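Local coordinates for MmeI (Methylophilus methylotrophus, PDB 5HR4), which is a type IIL restriction-modification enzyme that binds DNA and probably methylates adenine at N6 with S-adenosyl-L-methionine as donor, at residues P519-Y524 and C533-T538; L550-L555 and D624-K629; V583-G588 and P617-G622. All coordinates share one frame; numbering follows the deposited sequence.

How the contacts relate
Contacts 1 and 3 are buried and purely apolar; contact 2 lies nearer the surface and adds a carboxylate at its rim and, farther along the segment, a lysine at the DNA. Strands 532-538 and 581-588 are antiparallel neighbours in the methyltransferase sheet, so contacts 1 and 3 share it: contact 1 covers it with helix 517-524, contact 3 with a loop. Contact 2 brings helix 544-556 against a later part of the same loop, in the target recognition region. That helix also joins the contacts: Leu553 and Leu554 touch Pro519, while Trp551 packs on Pro617. Ala627 N and Tyr618 OH, 2.9 Å apart, tie contacts 2 and 3 within the loop.

Contact 1. Residues P519-Y524 and C533-T538; sequences PKAAHY and CAFVST
With CG of Phe535 (chi1 -77°) and SG of Cys533 (chi1 -46°) each roughly anti to the carbonyl carbon, both side chains rise from strand 532-538 towards Ala521 on helix 517-524. The strand belongs to the Rossmann-like sheet of the class I methyltransferase fold, and the helix lies in the beta-alpha-beta crossover that leads from strand 477-480 to its parallel neighbour 532-538. Cys533 and Phe535 fall on the same face of the sheet because side chains alternate along a strand; Ala534 and Val536 go to the other face, against Leu324 of helix 318-340. The helix offers one methyl group. Ala521 CB meets the Phe535 ring obliquely, 4.3 Å from CE2, and no hydrogen bond crosses between the segments. Tyr518 of the same helix adds an edge-to-face ring contact with Phe535, and Phe587 of the adjoining strand touches both Ala521 and Cys533. The Phe535 side chain lies about 9 Å from the bound sinefungin. Beside the ring, the sulfur SG of Cys533 approaches the same Ala521 CB at 4.5 Å.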
ATOM      1  N   PRO A 519      14.573  -3.571   6.870  1.00 35.10           N
ATOM      2  CA  PRO A 519      15.822  -4.103   7.436  1.00 35.99           C
ATOM      3  C   PRO A 519      16.608  -4.930   6.441  1.00 36.95           C
ATOM      4  O   PRO A 519      17.844  -4.907   6.477  1.00 36.25           O
ATOM      5  CB  PRO A 519      15.339  -4.963   8.613  1.00 39.49           C
ATOM      6  CG  PRO A 519      14.004  -4.438   8.936  1.00 40.08           C
ATOM      7  CD  PRO A 519      13.407  -4.044   7.628  1.00 35.01           C
ATOM      8  N   LYS A 520      15.924  -5.671   5.562  1.00 37.43           N
ATOM      9  CA  LYS A 520      16.607  -6.384   4.487  1.00 32.93           C
ATOM     10  C   LYS A 520      17.483  -5.432   3.692  1.00 33.20           C
ATOM     11  O   LYS A 520      18.712  -5.557   3.695  1.00 37.07           O
ATOM     12  CB  LYS A 520      15.587  -7.078   3.580  1.00 30.36           C
ATOM     13  CG  LYS A 520      15.283  -8.483   4.004  1.00 32.31           C
ATOM     14  CD  LYS A 520      16.525  -9.349   3.897  1.00 30.95           C
ATOM     15  CE  LYS A 520      16.194 -10.788   3.564  1.00 29.48           C
ATOM     16  NZ  LYS A 520      17.429 -11.634   3.521  1.00 29.83           N
ATOM     17  N   ALA A 521      16.859  -4.459   3.015  1.00 37.24           N
ATOM     18  CA  ALA A 521      17.611  -3.423   2.310  1.00 33.35           C
ATOM     19  C   ALA A 521      18.681  -2.815   3.200  1.00 33.30           C
ATOM     20  O   ALA A 521      19.836  -2.672   2.783  1.00 33.84           O
ATOM     21  CB  ALA A 521      16.664  -2.333   1.813  1.00 33.18           C
ATOM     22  N   ALA A 522      18.325  -2.484   4.447  1.00 29.85           N
ATOM     23  CA  ALA A 522      19.284  -1.840   5.345  1.00 33.44           C
ATOM     24  C   ALA A 522      20.488  -2.732   5.620  1.00 34.21           C
ATOM     25  O   ALA A 522      21.615  -2.241   5.725  1.00 38.88           O
ATOM     26  CB  ALA A 522      18.607  -1.445   6.652  1.00 34.74           C
ATOM     27  N   HIS A 523      20.278  -4.044   5.744  1.00 40.00           N
ATOM     28  CA  HIS A 523      21.416  -4.943   5.922  1.00 39.20           C
ATOM     29  C   HIS A 523      22.180  -5.131   4.615  1.00 35.85           C
ATOM     30  O   HIS A 523      23.414  -5.168   4.608  1.00 37.33           O
ATOM     31  CB  HIS A 523      20.947  -6.288   6.486  1.00 35.20           C
ATOM     32  CG  HIS A 523      20.710  -6.267   7.970  1.00 47.41           C
ATOM     33  ND1 HIS A 523      19.450  -6.325   8.530  1.00 51.12           N
ATOM     34  CD2 HIS A 523      21.575  -6.170   9.008  1.00 48.51           C
ATOM     35  CE1 HIS A 523      19.549  -6.278   9.848  1.00 43.88           C
ATOM     36  NE2 HIS A 523      20.829  -6.186  10.163  1.00 49.13           N
ATOM     37  N   TYR A 524      21.459  -5.205   3.499  1.00 32.80           N
ATOM     38  CA  TYR A 524      22.083  -5.403   2.199  1.00 30.14           C
ATOM     39  C   TYR A 524      23.044  -4.272   1.843  1.00 37.72           C
ATOM     40  O   TYR A 524      24.151  -4.518   1.347  1.00 42.94           O
ATOM     41  CB  TYR A 524      20.985  -5.523   1.152  1.00 33.55           C
ATOM     42  CG  TYR A 524      21.456  -5.663  -0.276  1.00 36.38           C
ATOM     43  CD1 TYR A 524      22.044  -6.837  -0.724  1.00 37.45           C
ATOM     44  CD2 TYR A 524      21.266  -4.644  -1.190  1.00 32.04           C
ATOM     45  CE1 TYR A 524      22.456  -6.968  -2.040  1.00 36.75           C
ATOM     46  CE2 TYR A 524      21.670  -4.772  -2.503  1.00 32.36           C
ATOM     47  CZ  TYR A 524      22.259  -5.933  -2.922  1.00 34.03           C
ATOM     48  OH  TYR A 524      22.657  -6.071  -4.229  1.00 38.58           O
ATOM     49  N   CYS A 533      17.894   3.913  -1.975  1.00 34.34           N
ATOM     50  CA  CYS A 533      16.685   3.087  -1.993  1.00 32.10           C
ATOM     51  C   CYS A 533      15.421   3.928  -1.877  1.00 33.46           C
ATOM     52  O   CYS A 533      15.401   4.970  -1.211  1.00 32.11           O
ATOM     53  CB  CYS A 533      16.656   2.055  -0.842  1.00 32.85           C
ATOM     54  SG  CYS A 533      18.186   1.130  -0.573  1.00 39.97           S
ATOM     55  N   ALA A 534      14.337   3.426  -2.470  1.00 30.80           N
ATOM     56  CA  ALA A 534      13.030   4.024  -2.239  1.00 30.53           C
ATOM     57  C   ALA A 534      11.946   2.959  -2.365  1.00 32.07           C
ATOM     58  O   ALA A 534      11.985   2.139  -3.285  1.00 32.62           O
ATOM     59  CB  ALA A 534      12.763   5.170  -3.212  1.00 24.63           C
ATOM     60  N   PHE A 535      10.982   2.984  -1.434  1.00 26.62           N
ATOM     61  CA  PHE A 535       9.876   2.038  -1.379  1.00 28.63           C
ATOM     62  C   PHE A 535       8.550   2.778  -1.249  1.00 30.48           C
ATOM     63  O   PHE A 535       8.437   3.734  -0.469  1.00 27.71           O
ATOM     64  CB  PHE A 535      10.003   1.070  -0.178  1.00 28.47           C
ATOM     65  CG  PHE A 535      11.007  -0.041  -0.379  1.00 32.93           C
ATOM     66  CD1 PHE A 535      11.168  -0.638  -1.616  1.00 30.00           C
ATOM     67  CD2 PHE A 535      11.790  -0.482   0.682  1.00 31.55           C
ATOM     68  CE1 PHE A 535      12.089  -1.652  -1.787  1.00 31.74           C
ATOM     69  CE2 PHE A 535      12.701  -1.494   0.519  1.00 26.09           C
ATOM     70  CZ  PHE A 535      12.856  -2.079  -0.712  1.00 31.98           C
ATOM     71  N   VAL A 536       7.552   2.343  -2.026  1.00 24.29           N
ATOM     72  CA  VAL A 536       6.166   2.626  -1.671  1.00 25.29           C
ATOM     73  C   VAL A 536       5.812   1.825  -0.413  1.00 29.55           C
ATOM     74  O   VAL A 536       6.295   0.702  -0.197  1.00 27.51           O
ATOM     75  CB  VAL A 536       5.219   2.281  -2.841  1.00 25.69           C
ATOM     76  CG1 VAL A 536       3.753   2.650  -2.530  1.00 24.79           C
ATOM     77  CG2 VAL A 536       5.668   2.937  -4.128  1.00 24.31           C
ATOM     78  N   SER A 537       4.968   2.392   0.436  1.00 25.46           N
ATOM     79  CA  SER A 537       4.558   1.615   1.590  1.00 27.90           C
ATOM     80  C   SER A 537       3.240   2.171   2.102  1.00 29.72           C
ATOM     81  O   SER A 537       2.923   3.343   1.891  1.00 29.50           O
ATOM     82  CB  SER A 537       5.647   1.621   2.676  1.00 24.88           C
ATOM     83  N   THR A 538       2.454   1.313   2.735  1.00 29.36           N
ATOM     84  CA  THR A 538       1.254   1.800   3.396  1.00 28.59           C
ATOM     85  C   THR A 538       1.619   2.867   4.410  1.00 28.47           C
ATOM     86  O   THR A 538       2.604   2.741   5.141  1.00 27.65           O
ATOM     87  CB  THR A 538       0.529   0.681   4.118  1.00 31.29           C
ATOM     88  OG1 THR A 538      -0.384   1.286   5.042  1.00 37.42           O
ATOM     89  CG2 THR A 538       1.537  -0.188   4.883  1.00 23.22           C
TER

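Contact 2. Residues L550-L555 and D624-K629; sequences LWPLLL and DVIACK. With nucleotides of chain B.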
ATOM      1  N   LEU A 550       9.693   0.047  14.159  1.00 42.68           N
ATOM      2  CA  LEU A 550      10.473  -0.055  12.929  1.00 41.31           C
ATOM      3  C   LEU A 550      11.655   0.895  12.878  1.00 44.11           C
ATOM      4  O   LEU A 550      12.733   0.513  12.415  1.00 44.03           O
ATOM      5  CB  LEU A 550       9.588   0.205  11.706  1.00 39.77           C
ATOM      6  CG  LEU A 550      10.335   0.168  10.371  1.00 36.61           C
ATOM      7  CD1 LEU A 550      11.088  -1.142  10.231  1.00 37.36           C
ATOM      8  CD2 LEU A 550       9.374   0.319   9.228  1.00 37.39           C
ATOM      9  N   TRP A 551      11.486   2.113  13.345  1.00 43.24           N
ATOM     10  CA  TRP A 551      12.499   3.139  13.139  1.00 45.22           C
ATOM     11  C   TRP A 551      13.642   3.123  14.155  1.00 47.90           C
ATOM     12  O   TRP A 551      14.760   3.522  13.802  1.00 49.35           O
ATOM     13  CB  TRP A 551      11.799   4.493  13.081  1.00 40.95           C
ATOM     14  CG  TRP A 551      10.999   4.494  11.845  1.00 39.03           C
ATOM     15  CD1 TRP A 551       9.662   4.228  11.721  1.00 41.06           C
ATOM     16  CD2 TRP A 551      11.500   4.665  10.519  1.00 41.11           C
ATOM     17  NE1 TRP A 551       9.295   4.266  10.395  1.00 38.61           N
ATOM     18  CE2 TRP A 551      10.408   4.529   9.636  1.00 40.24           C
ATOM     19  CE3 TRP A 551      12.767   4.950   9.992  1.00 42.33           C
ATOM     20  CZ2 TRP A 551      10.546   4.666   8.254  1.00 35.15           C
ATOM     21  CZ3 TRP A 551      12.901   5.079   8.624  1.00 38.42           C
ATOM     22  CH2 TRP A 551      11.796   4.936   7.770  1.00 37.82           C
ATOM     23  N   PRO A 552      13.434   2.680  15.404  1.00 48.38           N
ATOM     24  CA  PRO A 552      14.601   2.417  16.259  1.00 46.08           C
ATOM     25  C   PRO A 552      15.610   1.498  15.595  1.00 50.11           C
ATOM     26  O   PRO A 552      16.811   1.801  15.569  1.00 54.47           O
ATOM     27  CB  PRO A 552      13.965   1.792  17.505  1.00 44.05           C
ATOM     28  CG  PRO A 552      12.675   2.478  17.613  1.00 38.37           C
ATOM     29  CD  PRO A 552      12.187   2.629  16.193  1.00 46.30           C
ATOM     30  N   LEU A 553      15.143   0.384  15.031  1.00 46.67           N
ATOM     31  CA  LEU A 553      16.052  -0.535  14.361  1.00 44.48           C
ATOM     32  C   LEU A 553      16.677   0.100  13.123  1.00 52.97           C
ATOM     33  O   LEU A 553      17.872  -0.092  12.861  1.00 56.40           O
ATOM     34  CB  LEU A 553      15.316  -1.817  13.993  1.00 43.34           C
ATOM     35  CG  LEU A 553      16.132  -2.790  13.146  1.00 49.76           C
ATOM     36  CD1 LEU A 553      17.272  -3.389  13.954  1.00 45.25           C
ATOM     37  CD2 LEU A 553      15.234  -3.876  12.558  1.00 48.52           C
ATOM     38  N   LEU A 554      15.902   0.860  12.346  1.00 48.81           N
ATOM     39  CA  LEU A 554      16.455   1.409  11.111  1.00 44.62           C
ATOM     40  C   LEU A 554      17.506   2.474  11.406  1.00 50.32           C
ATOM     41  O   LEU A 554      18.590   2.468  10.808  1.00 49.51           O
ATOM     42  CB  LEU A 554      15.342   1.971  10.221  1.00 43.70           C
ATOM     43  CG  LEU A 554      14.467   0.945   9.488  1.00 44.26           C
ATOM     44  CD1 LEU A 554      13.581   1.581   8.407  1.00 36.69           C
ATOM     45  CD2 LEU A 554      15.324  -0.143   8.899  1.00 38.73           C
ATOM     46  N   LEU A 555      17.208   3.397  12.331  1.00 52.20           N
ATOM     47  CA  LEU A 555      18.174   4.451  12.649  1.00 49.02           C
ATOM     48  C   LEU A 555      19.470   3.860  13.193  1.00 49.50           C
ATOM     49  O   LEU A 555      20.565   4.281  12.806  1.00 53.65           O
ATOM     50  CB  LEU A 555      17.572   5.447  13.643  1.00 44.35           C
ATOM     51  CG  LEU A 555      16.386   6.312  13.181  1.00 48.42           C
ATOM     52  CD1 LEU A 555      15.884   7.207  14.304  1.00 51.92           C
ATOM     53  CD2 LEU A 555      16.750   7.167  11.984  1.00 51.74           C
ATOM     54  N   ASP A 624      13.947  13.793  15.916  1.00 40.26           N
ATOM     55  CA  ASP A 624      13.921  12.352  15.710  1.00 42.18           C
ATOM     56  C   ASP A 624      13.411  11.578  16.931  1.00 44.21           C
ATOM     57  O   ASP A 624      13.689  10.379  17.058  1.00 51.61           O
ATOM     58  CB  ASP A 624      15.312  11.858  15.312  1.00 38.38           C
ATOM     59  CG  ASP A 624      15.471  11.726  13.810  1.00 48.35           C
ATOM     60  OD1 ASP A 624      14.748  12.433  13.082  1.00 52.86           O
ATOM     61  OD2 ASP A 624      16.302  10.912  13.347  1.00 53.69           O
ATOM     62  N   VAL A 625      12.664  12.226  17.811  1.00 38.79           N
ATOM     63  CA  VAL A 625      12.087  11.568  18.977  1.00 39.60           C
ATOM     64  C   VAL A 625      10.791  10.883  18.570  1.00 43.46           C
ATOM     65  O   VAL A 625       9.937  11.485  17.907  1.00 45.48           O
ATOM     66  CB  VAL A 625      11.838  12.586  20.099  1.00 42.17           C
ATOM     67  CG1 VAL A 625      10.973  11.982  21.171  1.00 40.45           C
ATOM     68  CG2 VAL A 625      13.153  13.075  20.671  1.00 42.11           C
ATOM     69  N   ILE A 626      10.630   9.628  18.976  1.00 45.35           N
ATOM     70  CA  ILE A 626       9.436   8.849  18.678  1.00 45.92           C
ATOM     71  C   ILE A 626       8.623   8.693  19.953  1.00 47.31           C
ATOM     72  O   ILE A 626       9.179   8.407  21.020  1.00 54.88           O
ATOM     73  CB  ILE A 626       9.794   7.471  18.089  1.00 45.28           C
ATOM     74  CG1 ILE A 626      10.525   7.641  16.756  1.00 43.29           C
ATOM     75  CG2 ILE A 626       8.539   6.637  17.915  1.00 43.92           C
ATOM     76  CD1 ILE A 626      10.897   6.326  16.073  1.00 44.55           C
ATOM     77  N   ALA A 627       7.305   8.871  19.839  1.00 44.14           N
ATOM     78  CA  ALA A 627       6.394   8.660  20.961  1.00 47.17           C
ATOM     79  C   ALA A 627       6.064   7.171  21.092  1.00 48.11           C
ATOM     80  O   ALA A 627       5.607   6.544  20.129  1.00 49.64           O
ATOM     81  CB  ALA A 627       5.128   9.490  20.759  1.00 41.51           C
ATOM     82  N   CYS A 628       6.298   6.603  22.278  1.00 51.96           N
ATOM     83  CA  CYS A 628       6.143   5.168  22.516  1.00 46.99           C
ATOM     84  C   CYS A 628       4.850   4.875  23.258  1.00 41.60           C
ATOM     85  O   CYS A 628       4.477   5.602  24.177  1.00 43.70           O
ATOM     86  CB  CYS A 628       7.306   4.603  23.338  1.00 44.89           C
ATOM     87  SG  CYS A 628       8.965   4.880  22.681  1.00 78.49           S
ATOM     88  N   LYS A 629       4.178   3.800  22.851  1.00 46.77           N
ATOM     89  CA  LYS A 629       3.128   3.154  23.637  1.00 43.91           C
ATOM     90  C   LYS A 629       3.463   3.160  25.124  1.00 43.34           C
ATOM     91  O   LYS A 629       4.600   2.874  25.520  1.00 41.86           O
ATOM     92  CB  LYS A 629       2.970   1.702  23.166  1.00 46.63           C
ATOM     93  CG  LYS A 629       1.609   1.265  22.641  1.00 40.26           C
ATOM     94  CD  LYS A 629       1.771  -0.158  22.138  1.00 42.95           C
ATOM     95  CE  LYS A 629       0.512  -0.741  21.529  1.00 44.88           C
ATOM     96  NZ  LYS A 629       0.871  -1.858  20.587  1.00 46.72           N
TER
ATOM     97  P    DC B   4      -3.192  -0.772  22.358  1.00 34.86           P
ATOM     98  OP1  DC B   4      -2.055  -1.229  23.192  1.00 38.24           O
ATOM     99  OP2  DC B   4      -3.897   0.494  22.673  1.00 36.05           O
ATOM    100  O5'  DC B   4      -2.645  -0.663  20.887  1.00 36.59           O
ATOM    101  C5'  DC B   4      -3.103   0.375  20.027  1.00 37.29           C
ATOM    102  C4'  DC B   4      -2.975  -0.110  18.611  1.00 36.78           C
ATOM    103  O4'  DC B   4      -3.741  -1.328  18.474  1.00 36.94           O
ATOM    104  C3'  DC B   4      -3.428   0.842  17.518  1.00 36.07           C
ATOM    105  O3'  DC B   4      -2.394   0.895  16.521  1.00 40.81           O
ATOM    106  C2'  DC B   4      -4.734   0.207  16.994  1.00 35.11           C
ATOM    107  C1'  DC B   4      -4.592  -1.263  17.360  1.00 35.13           C
ATOM    108  N1   DC B   4      -5.887  -1.948  17.751  1.00 37.29           N
ATOM    109  C2   DC B   4      -6.024  -3.326  17.532  1.00 32.16           C
ATOM    110  O2   DC B   4      -5.095  -3.942  17.000  1.00 30.99           O
ATOM    111  N3   DC B   4      -7.174  -3.948  17.909  1.00 33.49           N
ATOM    112  C4   DC B   4      -8.147  -3.251  18.485  1.00 33.72           C
ATOM    113  N4   DC B   4      -9.259  -3.904  18.816  1.00 32.62           N
ATOM    114  C5   DC B   4      -8.034  -1.844  18.720  1.00 30.00           C
ATOM    115  C6   DC B   4      -6.892  -1.239  18.351  1.00 32.88           C
TER
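Ile626 reaches the helix with its CD1 methyl, which touches both Trp551 and Pro552, 3.6 Å from Trp551 CB and 3.9 Å from Pro552 CD. The extended Ile626 side chain (chi2 -179°) carries CD1 that far out from its loop and runs at a slant to the proline ring. It touches the root of the tryptophan, whose indole swings off the other way: Leu550 CG and Leu554 CD1 lie over one indole face, offset toward the rim, and NE1 bonds to Ile541 O. A helical turn later, Leu555 slants across Asp624, its CD1 being 3.8 Å and its CD2 4.0 Å from Asp624 OD2. The other carboxylate oxygen, OD1, takes a hydrogen bond from Asn614 ND2. At the far end of segment 624-629 Lys629 stretches its chain towards the backbone of DC4 of chain B. Its CE comes nearest, 3.1 Å from DC4 OP1, while NZ stands 3.7 Å from DC4 O5' and forms a salt bridge with Glu545. With an alanine in place of Lys629, Glu545 would probably be left without its charged mate, and a positive charge near the DC4 phosphate would be lost. The contact thus joins the methyltransferase helix to the target recognition region through methyl packing; at the two ends of the segment, Asp624 is held by Asn614, and Lys629 pairs with Glu545 beside the DNA backbone.

Contact 3. Residues V583-G588 and P617-G622; sequences VIIGFG and PYLRDG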
ATOM      1  N   VAL A 583       2.672   6.085   1.272  1.00 24.86           N
ATOM      2  CA  VAL A 583       3.818   6.971   1.356  1.00 27.94           C
ATOM      3  C   VAL A 583       4.885   6.387   0.444  1.00 29.73           C
ATOM      4  O   VAL A 583       4.760   5.261  -0.046  1.00 29.00           O
ATOM      5  CB  VAL A 583       4.350   7.121   2.793  1.00 28.87           C
ATOM      6  CG1 VAL A 583       3.321   7.809   3.662  1.00 27.05           C
ATOM      7  CG2 VAL A 583       4.682   5.756   3.363  1.00 29.70           C
ATOM      8  N   ILE A 584       5.916   7.189   0.180  1.00 28.10           N
ATOM      9  CA  ILE A 584       7.125   6.754  -0.512  1.00 25.48           C
ATOM     10  C   ILE A 584       8.300   7.207   0.333  1.00 27.52           C
ATOM     11  O   ILE A 584       8.384   8.384   0.689  1.00 28.47           O
ATOM     12  CB  ILE A 584       7.248   7.337  -1.934  1.00 26.62           C
ATOM     13  CG1 ILE A 584       6.041   6.974  -2.794  1.00 25.77           C
ATOM     14  CG2 ILE A 584       8.520   6.833  -2.590  1.00 27.86           C
ATOM     15  CD1 ILE A 584       6.051   7.606  -4.168  1.00 21.97           C
ATOM     16  N   ILE A 585       9.208   6.288   0.655  1.00 32.86           N
ATOM     17  CA  ILE A 585      10.316   6.573   1.567  1.00 30.70           C
ATOM     18  C   ILE A 585      11.616   6.305   0.839  1.00 31.30           C
ATOM     19  O   ILE A 585      11.982   5.146   0.601  1.00 36.75           O
ATOM     20  CB  ILE A 585      10.242   5.739   2.853  1.00 26.26           C
ATOM     21  CG1 ILE A 585       8.988   6.121   3.657  1.00 33.46           C
ATOM     22  CG2 ILE A 585      11.472   6.002   3.687  1.00 27.48           C
ATOM     23  CD1 ILE A 585       8.586   5.125   4.769  1.00 28.80           C
ATOM     24  N   GLY A 586      12.336   7.384   0.493  1.00 29.35           N
ATOM     25  CA  GLY A 586      13.682   7.260  -0.035  1.00 28.26           C
ATOM     26  C   GLY A 586      14.702   7.293   1.091  1.00 33.09           C
ATOM     27  O   GLY A 586      14.672   8.188   1.943  1.00 34.60           O
ATOM     28  N   PHE A 587      15.615   6.323   1.091  1.00 29.91           N
ATOM     29  CA  PHE A 587      16.532   6.198   2.216  1.00 33.86           C
ATOM     30  C   PHE A 587      17.851   5.595   1.749  1.00 30.61           C
ATOM     31  O   PHE A 587      17.984   5.103   0.628  1.00 31.44           O
ATOM     32  CB  PHE A 587      15.908   5.358   3.350  1.00 34.25           C
ATOM     33  CG  PHE A 587      15.629   3.941   2.954  1.00 33.10           C
ATOM     34  CD1 PHE A 587      14.511   3.626   2.197  1.00 33.44           C
ATOM     35  CD2 PHE A 587      16.505   2.932   3.295  1.00 33.98           C
ATOM     36  CE1 PHE A 587      14.260   2.335   1.805  1.00 33.32           C
ATOM     37  CE2 PHE A 587      16.255   1.632   2.916  1.00 38.13           C
ATOM     38  CZ  PHE A 587      15.130   1.333   2.164  1.00 35.21           C
ATOM     39  N   GLY A 588      18.831   5.640   2.640  1.00 29.03           N
ATOM     40  CA  GLY A 588      20.147   5.126   2.337  1.00 29.03           C
ATOM     41  C   GLY A 588      21.051   5.387   3.517  1.00 34.79           C
ATOM     42  O   GLY A 588      20.598   5.800   4.589  1.00 35.33           O
ATOM     43  N   PRO A 617      10.994   9.948  11.205  1.00 33.63           N
ATOM     44  CA  PRO A 617      10.343   8.635  11.026  1.00 36.74           C
ATOM     45  C   PRO A 617       8.835   8.747  10.786  1.00 34.33           C
ATOM     46  O   PRO A 617       8.251   7.855  10.158  1.00 34.01           O
ATOM     47  CB  PRO A 617      10.678   7.888  12.326  1.00 36.45           C
ATOM     48  CG  PRO A 617      11.251   8.936  13.274  1.00 40.78           C
ATOM     49  CD  PRO A 617      11.812  10.030  12.424  1.00 37.78           C
ATOM     50  N   TYR A 618       8.191   9.825  11.243  1.00 31.97           N
ATOM     51  CA  TYR A 618       6.824  10.154  10.848  1.00 29.20           C
ATOM     52  C   TYR A 618       6.739  10.870   9.492  1.00 35.91           C
ATOM     53  O   TYR A 618       5.625  11.218   9.061  1.00 30.96           O
ATOM     54  CB  TYR A 618       6.165  11.042  11.909  1.00 28.08           C
ATOM     55  CG  TYR A 618       6.159  10.516  13.322  1.00 29.51           C
ATOM     56  CD1 TYR A 618       7.191  10.806  14.200  1.00 28.95           C
ATOM     57  CD2 TYR A 618       5.092   9.740  13.789  1.00 32.98           C
ATOM     58  CE1 TYR A 618       7.160  10.336  15.509  1.00 34.01           C
ATOM     59  CE2 TYR A 618       5.063   9.263  15.074  1.00 29.23           C
ATOM     60  CZ  TYR A 618       6.093   9.565  15.935  1.00 35.20           C
ATOM     61  OH  TYR A 618       6.057   9.086  17.233  1.00 46.16           O
ATOM     62  N   LEU A 619       7.881  11.094   8.820  1.00 34.35           N
ATOM     63  CA  LEU A 619       7.985  11.866   7.573  1.00 32.20           C
ATOM     64  C   LEU A 619       7.643  13.335   7.772  1.00 34.02           C
ATOM     65  O   LEU A 619       7.093  13.970   6.873  1.00 38.38           O
ATOM     66  CB  LEU A 619       7.119  11.290   6.455  1.00 31.25           C
ATOM     67  CG  LEU A 619       7.240   9.795   6.208  1.00 30.00           C
ATOM     68  CD1 LEU A 619       6.351   9.402   5.048  1.00 30.10           C
ATOM     69  CD2 LEU A 619       8.682   9.482   5.929  1.00 29.15           C
ATOM     70  N   ARG A 620       7.962  13.892   8.934  1.00 33.09           N
ATOM     71  CA  ARG A 620       7.785  15.314   9.180  1.00 34.61           C
ATOM     72  C   ARG A 620       9.132  16.022   9.272  1.00 40.95           C
ATOM     73  O   ARG A 620      10.179  15.414   9.523  1.00 37.68           O
ATOM     74  CB  ARG A 620       7.002  15.559  10.473  1.00 34.13           C
ATOM     75  CG  ARG A 620       5.525  15.234  10.399  1.00 36.15           C
ATOM     76  CD  ARG A 620       4.853  15.638  11.703  1.00 34.68           C
ATOM     77  NE  ARG A 620       5.399  14.870  12.815  1.00 37.75           N
ATOM     78  CZ  ARG A 620       4.757  13.875  13.421  1.00 37.90           C
ATOM     79  NH1 ARG A 620       3.527  13.543  13.045  1.00 33.61           N
ATOM     80  NH2 ARG A 620       5.337  13.230  14.422  1.00 33.71           N
ATOM     81  N   ASP A 621       9.099  17.337   9.091  1.00 43.24           N
ATOM     82  CA  ASP A 621      10.296  18.133   9.318  1.00 35.13           C
ATOM     83  C   ASP A 621      10.366  18.431  10.811  1.00 38.38           C
ATOM     84  O   ASP A 621       9.736  19.364  11.307  1.00 42.01           O
ATOM     85  CB  ASP A 621      10.275  19.401   8.485  1.00 37.49           C
ATOM     86  CG  ASP A 621      11.609  20.107   8.489  1.00 44.60           C
ATOM     87  OD1 ASP A 621      12.491  19.651   9.259  1.00 40.51           O
ATOM     88  OD2 ASP A 621      11.765  21.110   7.735  1.00 42.72           O
ATOM     89  N   GLY A 622      11.113  17.620  11.541  1.00 40.22           N
ATOM     90  CA  GLY A 622      11.274  17.866  12.953  1.00 37.02           C
ATOM     91  C   GLY A 622      12.308  16.955  13.563  1.00 41.87           C
ATOM     92  O   GLY A 622      13.128  16.360  12.858  1.00 37.92           O
TER
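Apolar contact carries the whole meeting of Leu619 with Val583 and Ile585, two residues on the same side of strand 581-588. The two methyls of Leu619 divide the work: CD1 lies 3.7 Å from Val583 CG1 and 3.8 Å from Val583 CB, while CD2 sits 4.1 Å from Ile585 CG1. The side chain meets Val583 at a slant and Ile585 at about a right angle, one methyl to each. Leu619 itself has a left-handed backbone (phi 66°), a bend at which the loop turns this side chain onto the sheet. No hydrogen bond crosses between the segments; the polar side-chain contacts belong to the loop. Arg620 NH2 lies 3.0 Å above one face of the Tyr618 ring, offset toward its rim. Asp621 uses both carboxylate oxygens, OD2 for Lys613 N and OD1 for Asn614 N, closing the loop back on its own start. Strand 581-588 runs in the antiparallel part of the methyltransferase sheet, hydrogen-bonded to strands 532-538 and 560-569. Leu619 also rests on Ala564 and Arg566 of strand 560-569, and Trp551 of helix 544-556 touches Ile585, which places loop and helix together on one face of the sheet.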